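Local coordinates for sulfite dehydrogenase (Paracoccus pantotrophus, PDB 2XTS), which probably oxidises protein-bound sulfane sulfur at a molybdenum-molybdopterin centre, working in a complex with a haem-carrying cytochrome subunit, at residues Y170-G173 against S177-G180; P210-V215 against N221-W226; V267-S272 against L324-L329; G288-W291 against R296-R299. All blocks are in the same frame, centred on the assembly; numbering follows the deposited sequence.

Interaction 1: residues Y170-G173 against S177-G180. With MTE (phosphonic acidmono-(2-amino-5,6-dimercapto-4-oxo-3,7,8a,9,10,10a-hexahydro-4H-8-oxa-1,3,9,10-tetraaza-anthracen-7-ylmethyl)ester), chain E.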
loop_
_atom_site.group_PDB
_atom_site.type_symbol
_atom_site.label_atom_id
_atom_site.label_comp_id
_atom_site.label_asym_id
_atom_site.label_seq_id
_atom_site.Cartn_x
_atom_site.Cartn_y
_atom_site.Cartn_z
ATOM N N TYR A 170 21.854 19.343 -9.213
ATOM C CA TYR A 170 20.674 20.167 -9.029
ATOM C C TYR A 170 19.506 19.483 -9.708
ATOM O O TYR A 170 19.579 19.186 -10.902
ATOM C CB TYR A 170 20.922 21.518 -9.659
ATOM C CG TYR A 170 19.761 22.486 -9.603
ATOM C CD1 TYR A 170 19.429 23.166 -8.422
ATOM C CD2 TYR A 170 19.045 22.793 -10.756
ATOM C CE1 TYR A 170 18.385 24.095 -8.410
ATOM C CE2 TYR A 170 18.001 23.683 -10.749
ATOM C CZ TYR A 170 17.690 24.354 -9.588
ATOM O OH TYR A 170 16.646 25.259 -9.574
ATOM N N ALA A 171 18.426 19.242 -8.963
ATOM C CA ALA A 171 17.247 18.578 -9.529
ATOM C C ALA A 171 16.104 19.558 -9.552
ATOM O O ALA A 171 15.851 20.232 -8.554
ATOM C CB ALA A 171 16.831 17.345 -8.726
ATOM N N GLU A 172 15.406 19.636 -10.683
ATOM C CA GLU A 172 14.213 20.485 -10.750
ATOM C C GLU A 172 13.062 19.768 -11.398
ATOM O O GLU A 172 13.219 18.829 -12.194
ATOM C CB GLU A 172 14.439 21.837 -11.440
ATOM C CG GLU A 172 14.856 21.701 -12.850
ATOM C CD GLU A 172 14.571 22.897 -13.811
ATOM O OE1 GLU A 172 15.003 22.757 -14.964
ATOM O OE2 GLU A 172 13.940 23.936 -13.484
ATOM N N GLY A 173 11.889 20.214 -10.984
ATOM C CA GLY A 173 10.634 19.663 -11.425
ATOM C C GLY A 173 10.066 20.313 -12.671
ATOM O O GLY A 173 10.473 21.402 -13.063
ATOM N N SER A 177 6.691 25.867 -10.163
ATOM C CA SER A 177 7.477 26.193 -8.996
ATOM C C SER A 177 8.915 25.693 -9.090
ATOM O O SER A 177 9.755 26.217 -8.382
ATOM C CB SER A 177 6.843 25.662 -7.725
ATOM O OG SER A 177 7.092 24.282 -7.533
ATOM N N SER A 178 9.138 24.649 -9.896
ATOM C CA SER A 178 10.441 23.984 -10.135
ATOM C C SER A 178 10.982 23.223 -8.922
ATOM O O SER A 178 11.506 22.109 -9.075
ATOM C CB SER A 178 11.513 24.932 -10.697
ATOM O OG SER A 178 12.484 25.365 -9.744
ATOM N N ASN A 179 10.928 23.801 -7.723
ATOM C CA ASN A 179 11.428 23.140 -6.524
ATOM C C ASN A 179 12.879 22.712 -6.650
ATOM O O ASN A 179 13.289 21.674 -6.152
ATOM C CB ASN A 179 10.565 21.932 -6.179
ATOM C CG ASN A 179 10.604 21.584 -4.694
ATOM O OD1 ASN A 179 11.269 20.629 -4.254
ATOM N ND2 ASN A 179 9.919 22.388 -3.913
ATOM N N GLY A 180 13.694 23.535 -7.294
ATOM C CA GLY A 180 15.072 23.136 -7.523
ATOM C C GLY A 180 15.820 23.019 -6.216
ATOM O O GLY A 180 15.717 23.885 -5.363
HETATM N N1 MTE E . 8.540 18.748 -6.105
HETATM C C2 MTE E . 8.091 19.689 -6.929
HETATM N N2 MTE E . 8.403 19.604 -8.241
HETATM N N3 MTE E . 7.317 20.705 -6.503
HETATM C C4 MTE E . 6.955 20.852 -5.196
HETATM O O4 MTE E . 6.225 21.816 -4.884
HETATM N N5 MTE E . 7.217 19.950 -2.869
HETATM C C6 MTE E . 8.231 19.272 -2.096
HETATM C C7 MTE E . 8.548 17.859 -2.559
HETATM N N8 MTE E . 8.791 17.845 -3.978
HETATM C C9 MTE E . 7.433 19.881 -4.233
HETATM C C10 MTE E . 8.275 18.802 -4.765
HETATM C "C1'" MTE E . 7.924 19.240 -0.609
HETATM S "S1'" MTE E . 8.130 20.706 0.325
HETATM C "C2'" MTE E . 7.577 18.095 0.024
HETATM S "S2'" MTE E . 7.407 18.008 1.733
HETATM C "C3'" MTE E . 7.371 16.835 -0.789
HETATM O "O3'" MTE E . 7.456 17.024 -2.211
HETATM C "C4'" MTE E . 5.987 16.270 -0.527
HETATM O "O4'" MTE E . 5.831 15.032 -1.235
HETATM P P MTE E . 4.323 14.520 -1.423
HETATM O O1P MTE E . 3.887 14.349 0.063
HETATM O O2P MTE E . 3.490 15.570 -2.082
HETATM O O3P MTE E . 4.443 13.209 -2.120
HETATM O O HOH W 1 14.764 25.532 -11.374
#
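The turn at S177-G180 folds back on the end of strand 168-173 through one backbone hydrogen bond, G173 N to S178 O (2.7 Å), nearly straight at 167° and set on a lone pair in the carbonyl plane. Two CA-H...O contacts reinforce it, the shorter from G180 CA to A171 O at 3.2 Å. The Y170 side chain leaves with CG anti to the backbone N (chi1 178°), which carries its OH over to G180 CA at 3.3 Å; a side chain on G180 would collide with that hydroxyl. One water gathers the polar ends: it lies in the plane of the Y170 ring, 2.6 Å from Y170 OH, donates to E172 OE2 and also bonds S178 OG at 2.8 Å. S178 OG in turn accepts from G180 N, an ST turn. E172 is further held by salt bridges to R228 and R229 and, through OE2, to R95 of the cytochrome chain. The turn lines the molybdopterin pocket: N179 CB packs on MTE C2 at 3.4 Å, and a side chain on G173 would strike the pterin amino group. The whole connects antiparallel strands 168-173 and 181-184 at one margin of the mixed sheet, with strand 227-233 flanking 168-173.

Interaction 2: residues P210-V215 against N221-W226. With MTE (phosphonic acidmono-(2-amino-5,6-dimercapto-4-oxo-3,7,8a,9,10,10a-hexahydro-4H-8-oxa-1,3,9,10-tetraaza-anthracen-7-ylmethyl)ester), chain E; 2MO (molybdenum (IV)oxide), chain F.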
loop_
_atom_site.group_PDB
_atom_site.type_symbol
_atom_site.label_atom_id
_atom_site.label_comp_id
_atom_site.label_asym_id
_atom_site.label_seq_id
_atom_site.Cartn_x
_atom_site.Cartn_y
_atom_site.Cartn_z
ATOM N N PRO A 210 4.932 11.111 -13.652
ATOM C CA PRO A 210 5.318 9.711 -13.604
ATOM C C PRO A 210 6.668 9.403 -12.944
ATOM O O PRO A 210 7.069 8.251 -12.927
ATOM C CB PRO A 210 5.339 9.323 -15.084
ATOM C CG PRO A 210 5.878 10.562 -15.720
ATOM C CD PRO A 210 5.291 11.719 -14.948
ATOM N N ALA A 211 7.362 10.398 -12.400
ATOM C CA ALA A 211 8.664 10.172 -11.817
ATOM C C ALA A 211 9.008 11.224 -10.774
ATOM O O ALA A 211 8.839 12.425 -11.006
ATOM C CB ALA A 211 9.744 10.152 -12.939
ATOM N N ARG A 212 9.526 10.777 -9.630
ATOM C CA ARG A 212 9.988 11.657 -8.558
ATOM C C ARG A 212 11.333 11.184 -8.038
ATOM O O ARG A 212 11.681 10.015 -8.195
ATOM C CB ARG A 212 8.995 11.723 -7.388
ATOM C CG ARG A 212 9.057 10.511 -6.450
ATOM C CD ARG A 212 8.120 10.642 -5.272
ATOM N NE ARG A 212 8.408 11.851 -4.502
ATOM C CZ ARG A 212 7.549 12.413 -3.661
ATOM N NH1 ARG A 212 6.432 11.789 -3.313
ATOM N NH2 ARG A 212 7.846 13.579 -3.096
ATOM N N LEU A 213 12.050 12.067 -7.350
ATOM C CA LEU A 213 13.156 11.623 -6.535
ATOM C C LEU A 213 12.705 11.097 -5.188
ATOM O O LEU A 213 11.813 11.660 -4.561
ATOM C CB LEU A 213 14.156 12.757 -6.306
ATOM C CG LEU A 213 14.805 13.342 -7.561
ATOM C CD1 LEU A 213 15.877 14.376 -7.203
ATOM C CD2 LEU A 213 15.388 12.246 -8.451
ATOM N N VAL A 214 13.380 10.038 -4.766
ATOM C CA VAL A 214 13.275 9.439 -3.440
ATOM C C VAL A 214 14.660 9.600 -2.821
ATOM O O VAL A 214 15.669 9.168 -3.413
ATOM C CB VAL A 214 12.812 7.963 -3.504
ATOM C CG1 VAL A 214 12.993 7.277 -2.167
ATOM C CG2 VAL A 214 11.371 7.938 -3.936
ATOM N N VAL A 215 14.722 10.294 -1.671
ATOM C CA VAL A 215 15.995 10.721 -1.045
ATOM C C VAL A 215 16.011 10.221 0.403
ATOM O O VAL A 215 15.616 10.938 1.329
ATOM C CB VAL A 215 16.132 12.264 -1.101
ATOM C CG1 VAL A 215 17.548 12.675 -0.701
ATOM C CG2 VAL A 215 15.719 12.809 -2.499
ATOM N N ASN A 221 11.294 18.219 1.074
ATOM C CA ASN A 221 11.468 19.162 -0.020
ATOM C C ASN A 221 12.427 18.667 -1.094
ATOM O O ASN A 221 12.288 19.039 -2.265
ATOM C CB ASN A 221 11.899 20.540 0.501
ATOM C CG ASN A 221 11.961 21.574 -0.606
ATOM O OD1 ASN A 221 13.055 21.947 -1.053
ATOM N ND2 ASN A 221 10.807 21.959 -1.139
ATOM N N MET A 222 13.384 17.834 -0.728
ATOM C CA MET A 222 14.364 17.394 -1.689
ATOM C C MET A 222 13.835 16.269 -2.576
ATOM O O MET A 222 14.479 15.915 -3.554
ATOM C CB MET A 222 15.630 17.023 -0.962
ATOM C CG MET A 222 16.189 18.194 -0.174
ATOM S SD MET A 222 17.713 17.748 0.693
ATOM C CE MET A 222 18.935 18.012 -0.578
ATOM N N TRP A 223 12.657 15.725 -2.235
ATOM C CA TRP A 223 12.054 14.641 -3.013
ATOM C C TRP A 223 11.329 15.254 -4.209
ATOM O O TRP A 223 10.087 15.278 -4.276
ATOM C CB TRP A 223 11.110 13.808 -2.135
ATOM C CG TRP A 223 11.752 13.049 -1.008
ATOM C CD1 TRP A 223 12.643 13.507 -0.080
ATOM C CD2 TRP A 223 11.401 11.740 -0.619
ATOM N NE1 TRP A 223 12.929 12.517 0.821
ATOM C CE2 TRP A 223 12.180 11.412 0.502
ATOM C CE3 TRP A 223 10.564 10.769 -1.173
ATOM C CZ2 TRP A 223 12.110 10.175 1.114
ATOM C CZ3 TRP A 223 10.483 9.552 -0.571
ATOM C CH2 TRP A 223 11.250 9.255 0.569
ATOM N N VAL A 224 12.102 15.806 -5.139
ATOM C CA VAL A 224 11.571 16.583 -6.247
ATOM C C VAL A 224 10.584 15.719 -7.062
ATOM O O VAL A 224 10.929 14.631 -7.531
ATOM C CB VAL A 224 12.712 17.138 -7.134
ATOM C CG1 VAL A 224 12.134 17.898 -8.328
ATOM C CG2 VAL A 224 13.642 18.030 -6.340
ATOM N N LYS A 225 9.374 16.236 -7.230
ATOM C CA LYS A 225 8.316 15.570 -7.980
ATOM C C LYS A 225 8.291 16.036 -9.435
ATOM O O LYS A 225 8.725 17.142 -9.772
ATOM C CB LYS A 225 6.972 15.859 -7.303
ATOM C CG LYS A 225 6.806 15.186 -5.984
ATOM C CD LYS A 225 5.439 15.406 -5.341
ATOM C CE LYS A 225 5.180 16.825 -4.888
ATOM N NZ LYS A 225 3.797 16.938 -4.375
ATOM N N TRP A 226 7.759 15.177 -10.296
ATOM C CA TRP A 226 7.655 15.473 -11.729
ATOM C C TRP A 226 9.029 15.877 -12.253
ATOM O O TRP A 226 9.173 16.849 -12.984
ATOM C CB TRP A 226 6.587 16.564 -12.027
ATOM C CG TRP A 226 5.307 16.406 -11.252
ATOM C CD1 TRP A 226 4.334 15.493 -11.513
ATOM C CD2 TRP A 226 4.846 17.174 -10.141
ATOM N NE1 TRP A 226 3.302 15.628 -10.622
ATOM C CE2 TRP A 226 3.601 16.646 -9.763
ATOM C CE3 TRP A 226 5.344 18.269 -9.445
ATOM C CZ2 TRP A 226 2.881 17.139 -8.685
ATOM C CZ3 TRP A 226 4.620 18.772 -8.390
ATOM C CH2 TRP A 226 3.407 18.198 -8.001
HETATM N N1 MTE E . 8.540 18.748 -6.105
HETATM C C2 MTE E . 8.091 19.689 -6.929
HETATM N N2 MTE E . 8.403 19.604 -8.241
HETATM N N3 MTE E . 7.317 20.705 -6.503
HETATM C C4 MTE E . 6.955 20.852 -5.196
HETATM O O4 MTE E . 6.225 21.816 -4.884
HETATM N N5 MTE E . 7.217 19.950 -2.869
HETATM C C6 MTE E . 8.231 19.272 -2.096
HETATM C C7 MTE E . 8.548 17.859 -2.559
HETATM N N8 MTE E . 8.791 17.845 -3.978
HETATM C C9 MTE E . 7.433 19.881 -4.233
HETATM C C10 MTE E . 8.275 18.802 -4.765
HETATM C "C1'" MTE E . 7.924 19.240 -0.609
HETATM S "S1'" MTE E . 8.130 20.706 0.325
HETATM C "C2'" MTE E . 7.577 18.095 0.024
HETATM S "S2'" MTE E . 7.407 18.008 1.733
HETATM C "C3'" MTE E . 7.371 16.835 -0.789
HETATM O "O3'" MTE E . 7.456 17.024 -2.211
HETATM C "C4'" MTE E . 5.987 16.270 -0.527
HETATM O "O4'" MTE E . 5.831 15.032 -1.235
HETATM P P MTE E . 4.323 14.520 -1.423
HETATM O O1P MTE E . 3.887 14.349 0.063
HETATM O O2P MTE E . 3.490 15.570 -2.082
HETATM O O3P MTE E . 4.443 13.209 -2.120
HETATM MO MO 2MO F . 8.196 20.075 2.607
HETATM O OT1 2MO F . 9.905 19.826 3.096
HETATM O OT2 2MO F . 7.603 21.929 2.817
#
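This contact forms part of the molybdopterin site, where strand 212-214 and the 221-226 loop run alongside each other in opposite directions and R212 and K225 reach the cofactor phosphate together. R212 NH1 donates to MTE O3P (2.7 Å), while NH2 is shared between MTE O4' and W223 O, the latter at 3.0 Å and in the guanidinium plane. That plane is clamped between K225 CG on one face and W223 CE3 on the other, which should restrict its rotation. K225 lies alongside R212, pointing the same way, and its NZ bonds MTE O2P; the two cations thus meet around one anion. The 221-226 backbone reads the pterin edge: K225 N donates to MTE N1 at 171°, MTE N2 returns a bond to K225 O, and W223 O, from the centre of an inverse gamma turn, also accepts from MTE N8. The backbone hydrogen bond from L213 N to V224 O (2.8 Å) ties the two segments directly. Behind them the W223 indole carries V214 CA and V215 CB over one face as CH-pi contacts, and its NE1 donates to W218 O. Nearer the molybdenum, which both dithiolene sulfurs bind, N221 ND2 lies 3.3 Å from MTE S1'.

Interaction 3: residues V267-S272 against L324-L329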
loop_
_atom_site.group_PDB
_atom_site.type_symbol
_atom_site.label_atom_id
_atom_site.label_comp_id
_atom_site.label_asym_id
_atom_site.label_seq_id
_atom_site.Cartn_x
_atom_site.Cartn_y
_atom_site.Cartn_z
ATOM N N VAL A 267 5.904 9.425 17.452
ATOM C CA VAL A 267 4.638 9.923 17.956
ATOM C C VAL A 267 3.717 8.757 18.274
ATOM O O VAL A 267 3.658 7.790 17.514
ATOM C CB VAL A 267 3.937 10.933 16.986
ATOM C CG1 VAL A 267 3.602 10.301 15.624
ATOM C CG2 VAL A 267 2.702 11.550 17.647
ATOM N N ILE A 268 3.016 8.848 19.401
ATOM C CA ILE A 268 1.924 7.951 19.745
ATOM C C ILE A 268 0.691 8.360 18.932
ATOM O O ILE A 268 0.179 9.465 19.059
ATOM C CB ILE A 268 1.647 7.988 21.261
ATOM C CG1 ILE A 268 2.829 7.334 21.999
ATOM C CG2 ILE A 268 0.354 7.250 21.583
ATOM C CD1 ILE A 268 2.871 7.618 23.519
ATOM N N THR A 269 0.218 7.451 18.083
ATOM C CA THR A 269 -0.941 7.724 17.236
ATOM C C THR A 269 -2.253 7.376 17.914
ATOM O O THR A 269 -3.279 7.925 17.553
ATOM C CB THR A 269 -0.798 7.010 15.883
ATOM O OG1 THR A 269 -0.634 5.604 16.089
ATOM C CG2 THR A 269 0.440 7.519 15.155
ATOM N N SER A 270 -2.214 6.478 18.895
ATOM C CA SER A 270 -3.372 6.250 19.724
ATOM C C SER A 270 -2.970 5.702 21.076
ATOM O O SER A 270 -2.093 4.898 21.181
ATOM C CB SER A 270 -4.353 5.300 19.067
ATOM O OG SER A 270 -3.879 3.978 19.137
ATOM N N PRO A 271 -3.605 6.226 22.139
ATOM C CA PRO A 271 -4.536 7.357 22.189
ATOM C C PRO A 271 -3.892 8.635 21.665
ATOM O O PRO A 271 -2.678 8.805 21.743
ATOM C CB PRO A 271 -4.846 7.511 23.694
ATOM C CG PRO A 271 -4.420 6.281 24.322
ATOM C CD PRO A 271 -3.302 5.721 23.486
ATOM N N SER A 272 -4.724 9.520 21.138
ATOM C CA SER A 272 -4.292 10.832 20.677
ATOM C C SER A 272 -5.554 11.701 20.621
ATOM O O SER A 272 -6.655 11.186 20.809
ATOM C CB SER A 272 -3.564 10.743 19.322
ATOM O OG SER A 272 -4.445 10.282 18.304
ATOM N N LEU A 324 9.405 4.336 8.291
ATOM C CA LEU A 324 8.502 4.278 9.424
ATOM C C LEU A 324 8.534 2.915 10.069
ATOM O O LEU A 324 8.631 1.877 9.413
ATOM C CB LEU A 324 7.057 4.615 9.045
ATOM C CG LEU A 324 6.721 6.053 8.667
ATOM C CD1 LEU A 324 5.214 6.175 8.418
ATOM C CD2 LEU A 324 7.130 6.993 9.751
ATOM N N THR A 325 8.423 2.937 11.390
ATOM C CA THR A 325 8.502 1.770 12.250
ATOM C C THR A 325 7.365 1.849 13.258
ATOM O O THR A 325 7.179 2.874 13.909
ATOM C CB THR A 325 9.879 1.767 12.945
ATOM O OG1 THR A 325 10.898 1.884 11.944
ATOM C CG2 THR A 325 10.108 0.512 13.784
ATOM N N ARG A 326 6.613 0.762 13.386
ATOM C CA ARG A 326 5.466 0.701 14.281
ATOM C C ARG A 326 5.882 0.170 15.624
ATOM O O ARG A 326 6.604 -0.803 15.688
ATOM C CB ARG A 326 4.421 -0.217 13.670
ATOM C CG ARG A 326 3.160 -0.433 14.513
ATOM C CD ARG A 326 2.339 0.821 14.829
ATOM N NE ARG A 326 1.967 1.536 13.607
ATOM C CZ ARG A 326 1.248 2.650 13.566
ATOM N NH1 ARG A 326 0.809 3.224 14.677
ATOM N NH2 ARG A 326 1.014 3.236 12.404
ATOM N N PHE A 327 5.431 0.818 16.696
ATOM C CA PHE A 327 5.638 0.308 18.056
ATOM C C PHE A 327 4.338 0.194 18.810
ATOM O O PHE A 327 3.363 0.898 18.526
ATOM C CB PHE A 327 6.638 1.166 18.873
ATOM C CG PHE A 327 6.157 2.561 19.201
ATOM C CD1 PHE A 327 5.441 2.816 20.367
ATOM C CD2 PHE A 327 6.434 3.626 18.358
ATOM C CE1 PHE A 327 5.004 4.101 20.660
ATOM C CE2 PHE A 327 6.001 4.923 18.656
ATOM C CZ PHE A 327 5.291 5.159 19.795
ATOM N N HIS A 328 4.333 -0.713 19.788
ATOM C CA HIS A 328 3.178 -0.939 20.643
ATOM C C HIS A 328 3.594 -1.134 22.083
ATOM O O HIS A 328 4.643 -1.709 22.366
ATOM C CB HIS A 328 2.400 -2.188 20.258
ATOM C CG HIS A 328 1.754 -2.113 18.915
ATOM N ND1 HIS A 328 0.609 -1.393 18.645
ATOM C CD2 HIS A 328 2.095 -2.720 17.757
ATOM C CE1 HIS A 328 0.303 -1.531 17.362
ATOM N NE2 HIS A 328 1.191 -2.329 16.805
ATOM N N LEU A 329 2.738 -0.667 22.982
ATOM C CA LEU A 329 2.838 -0.990 24.403
ATOM C C LEU A 329 1.427 -1.215 24.895
ATOM O O LEU A 329 0.558 -0.361 24.729
ATOM C CB LEU A 329 3.514 0.124 25.221
ATOM C CG LEU A 329 3.731 -0.155 26.721
ATOM C CD1 LEU A 329 4.894 -1.122 26.916
ATOM C CD2 LEU A 329 3.947 1.092 27.553
#
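T269 and R326 meet by their polar ends across the eight-stranded antiparallel sheet of the Mo-co oxidoreductase dimerisation domain. Strands 265-270 and 325-333 are not neighbours there: strand 282-291 runs between them, and the axes of 267-270 and 325-329 pass 8.9 Å apart, so side chains rather than backbone pairing make the contact, R326 and F327 reaching furthest. R326 starts with CG anti to its own N (chi1 178°) and then bends twice (chi2 61°, chi3 55°), swinging the guanidinium over the intervening strand. NH1 donates to T269 OG1 at 3.1 Å; the oxygen lies in the guanidinium plane, although the bond is bent. The same NH1 also reaches S287 OG, and NE donates to G63 O, so several bonds fix the group's rotation. T269 sits in a classic beta bulge, where it and S270 both face S287; its OG1 also has a weak bond to S287 O and one to a glycerol. A valine in place of T269 would probably take one acceptor from R326 NH1 and weaken the hold on that nitrogen. Beside this polar pair, F327 sets CG between the backbone N and the carbonyl carbon, and the ring edge advances toward strand 267-270. V267 O lies 3.8 Å from F327 CZ, obliquely to the ring. I268, crossing F327 at about a right angle, brings CG1 into the plane of that ring, 4.0 Å from CZ.

Interaction 4: residues G288-W291 against R296-R299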
loop_
_atom_site.group_PDB
_atom_site.type_symbol
_atom_site.label_atom_id
_atom_site.label_comp_id
_atom_site.label_asym_id
_atom_site.label_seq_id
_atom_site.Cartn_x
_atom_site.Cartn_y
_atom_site.Cartn_z
ATOM N N GLY A 288 2.115 3.558 18.004
ATOM C CA GLY A 288 2.684 4.720 17.370
ATOM C C GLY A 288 3.727 4.418 16.339
ATOM O O GLY A 288 4.011 3.264 16.010
ATOM N N LEU A 289 4.289 5.514 15.826
ATOM C CA LEU A 289 5.278 5.473 14.767
ATOM C C LEU A 289 6.607 6.088 15.226
ATOM O O LEU A 289 6.627 7.066 15.959
ATOM C CB LEU A 289 4.803 6.267 13.552
ATOM C CG LEU A 289 3.662 5.627 12.775
ATOM C CD1 LEU A 289 2.992 6.655 11.871
ATOM C CD2 LEU A 289 4.188 4.417 12.024
ATOM N N ALA A 290 7.706 5.486 14.792
ATOM C CA ALA A 290 9.050 6.024 15.028
ATOM C C ALA A 290 9.825 5.919 13.718
ATOM O O ALA A 290 9.558 5.017 12.913
ATOM C CB ALA A 290 9.755 5.253 16.115
ATOM N N TRP A 291 10.788 6.811 13.510
ATOM C CA TRP A 291 11.543 6.830 12.274
ATOM C C TRP A 291 12.801 7.681 12.462
ATOM O O TRP A 291 12.849 8.521 13.350
ATOM C CB TRP A 291 10.693 7.366 11.117
ATOM C CG TRP A 291 10.184 8.768 11.270
ATOM C CD1 TRP A 291 10.742 9.877 10.724
ATOM C CD2 TRP A 291 9.016 9.221 11.980
ATOM N NE1 TRP A 291 10.022 10.981 11.033
ATOM C CE2 TRP A 291 8.963 10.619 11.817
ATOM C CE3 TRP A 291 8.028 8.596 12.745
ATOM C CZ2 TRP A 291 7.942 11.397 12.353
ATOM C CZ3 TRP A 291 7.022 9.367 13.278
ATOM C CH2 TRP A 291 6.987 10.757 13.081
ATOM N N ARG A 296 18.290 2.859 11.157
ATOM C CA ARG A 296 17.216 2.099 11.755
ATOM C C ARG A 296 16.895 2.585 13.153
ATOM O O ARG A 296 17.775 2.976 13.914
ATOM C CB ARG A 296 17.614 0.638 11.872
ATOM C CG ARG A 296 17.910 -0.066 10.535
ATOM C CD ARG A 296 18.517 -1.455 10.792
ATOM N NE ARG A 296 18.932 -2.138 9.560
ATOM C CZ ARG A 296 18.189 -3.012 8.882
ATOM N NH1 ARG A 296 16.947 -3.326 9.265
ATOM N NH2 ARG A 296 18.690 -3.569 7.784
ATOM N N ILE A 297 15.619 2.517 13.494
ATOM C CA ILE A 297 15.182 2.626 14.881
ATOM C C ILE A 297 15.611 1.358 15.609
ATOM O O ILE A 297 15.417 0.265 15.111
ATOM C CB ILE A 297 13.631 2.812 14.967
ATOM C CG1 ILE A 297 13.218 4.166 14.395
ATOM C CG2 ILE A 297 13.116 2.612 16.394
ATOM C CD1 ILE A 297 13.780 5.351 15.063
ATOM N N THR A 298 16.186 1.508 16.792
ATOM C CA THR A 298 16.579 0.362 17.603
ATOM C C THR A 298 15.642 0.130 18.760
ATOM O O THR A 298 15.475 -0.997 19.169
ATOM C CB THR A 298 18.004 0.505 18.108
ATOM O OG1 THR A 298 18.147 1.723 18.831
ATOM C CG2 THR A 298 18.977 0.475 16.956
ATOM N N ARG A 299 15.032 1.183 19.296
ATOM C CA ARG A 299 13.989 1.047 20.288
ATOM C C ARG A 299 13.147 2.288 20.424
ATOM O O ARG A 299 13.531 3.367 19.963
ATOM C CB ARG A 299 14.522 0.585 21.641
ATOM C CG ARG A 299 14.997 1.648 22.546
ATOM C CD ARG A 299 15.414 1.062 23.908
ATOM N NE ARG A 299 15.627 2.137 24.859
ATOM C CZ ARG A 299 16.770 2.802 24.975
ATOM N NH1 ARG A 299 17.800 2.519 24.190
ATOM N NH2 ARG A 299 16.875 3.775 25.863
#
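I297 turns CG1 anti to its carbonyl carbon (chi1 -67°), and a second bend (chi2 -61°) folds CD1 over the backbone of A290 and W291. The contact lies in the large antiparallel sheet of the E-set dimerisation domain, where strands 282-291 and 297-303 follow each other in the chain but are separated in the sheet by strands 325-333 and 311-316. It is therefore an apolar touch across a curved sheet rather than a strand pairing. A290 aims CB at I297, meeting CG1 at 4.0 Å. From there the isoleucine side chain lies along the next peptide, with CG1 3.7 Å from W291 N. W291 CB leaves its backbone away from I297; the indole NE1 donates to E119 OE1 and the ring stands edge-to-face with F117, so I297 meets W291 only through the main chain. I297 also touches T325 and A344, of strands 325-333 and 338-346. With an alanine here, the loss of everything beyond CB, CG1 and CD1 included, would probably open a gap over the A290-W291 peptide and leave A290 CB without its partner across the contact. Beyond I297, T298 and R299 both face V345 in a classic beta bulge. The tightest approach of the side chain is made by its far end, I297 CD1 to W291 C at 3.6 Å.

How the interactions relate
From the N terminus, interaction 1 closes the short loop between strands 168-173 and 181-184, and interaction 2 the loop leading from strand 212-214 to 227-233. They come in series within the molybdopterin-binding domain, both touch the cofactor, and they pack together, A171 CB lying 3.5 Å from L213 CD1. The other two belong to the dimerisation domain, on the opposite side of the chain's centre. Interaction 3 spans the longer excursion from 267-272 to 324-329, and interaction 4 is nested inside it. Strand 282-291 joins these two, pairing with both strands of interaction 3. Nearest atoms of interactions 2 and 3 remain about 9 Å apart.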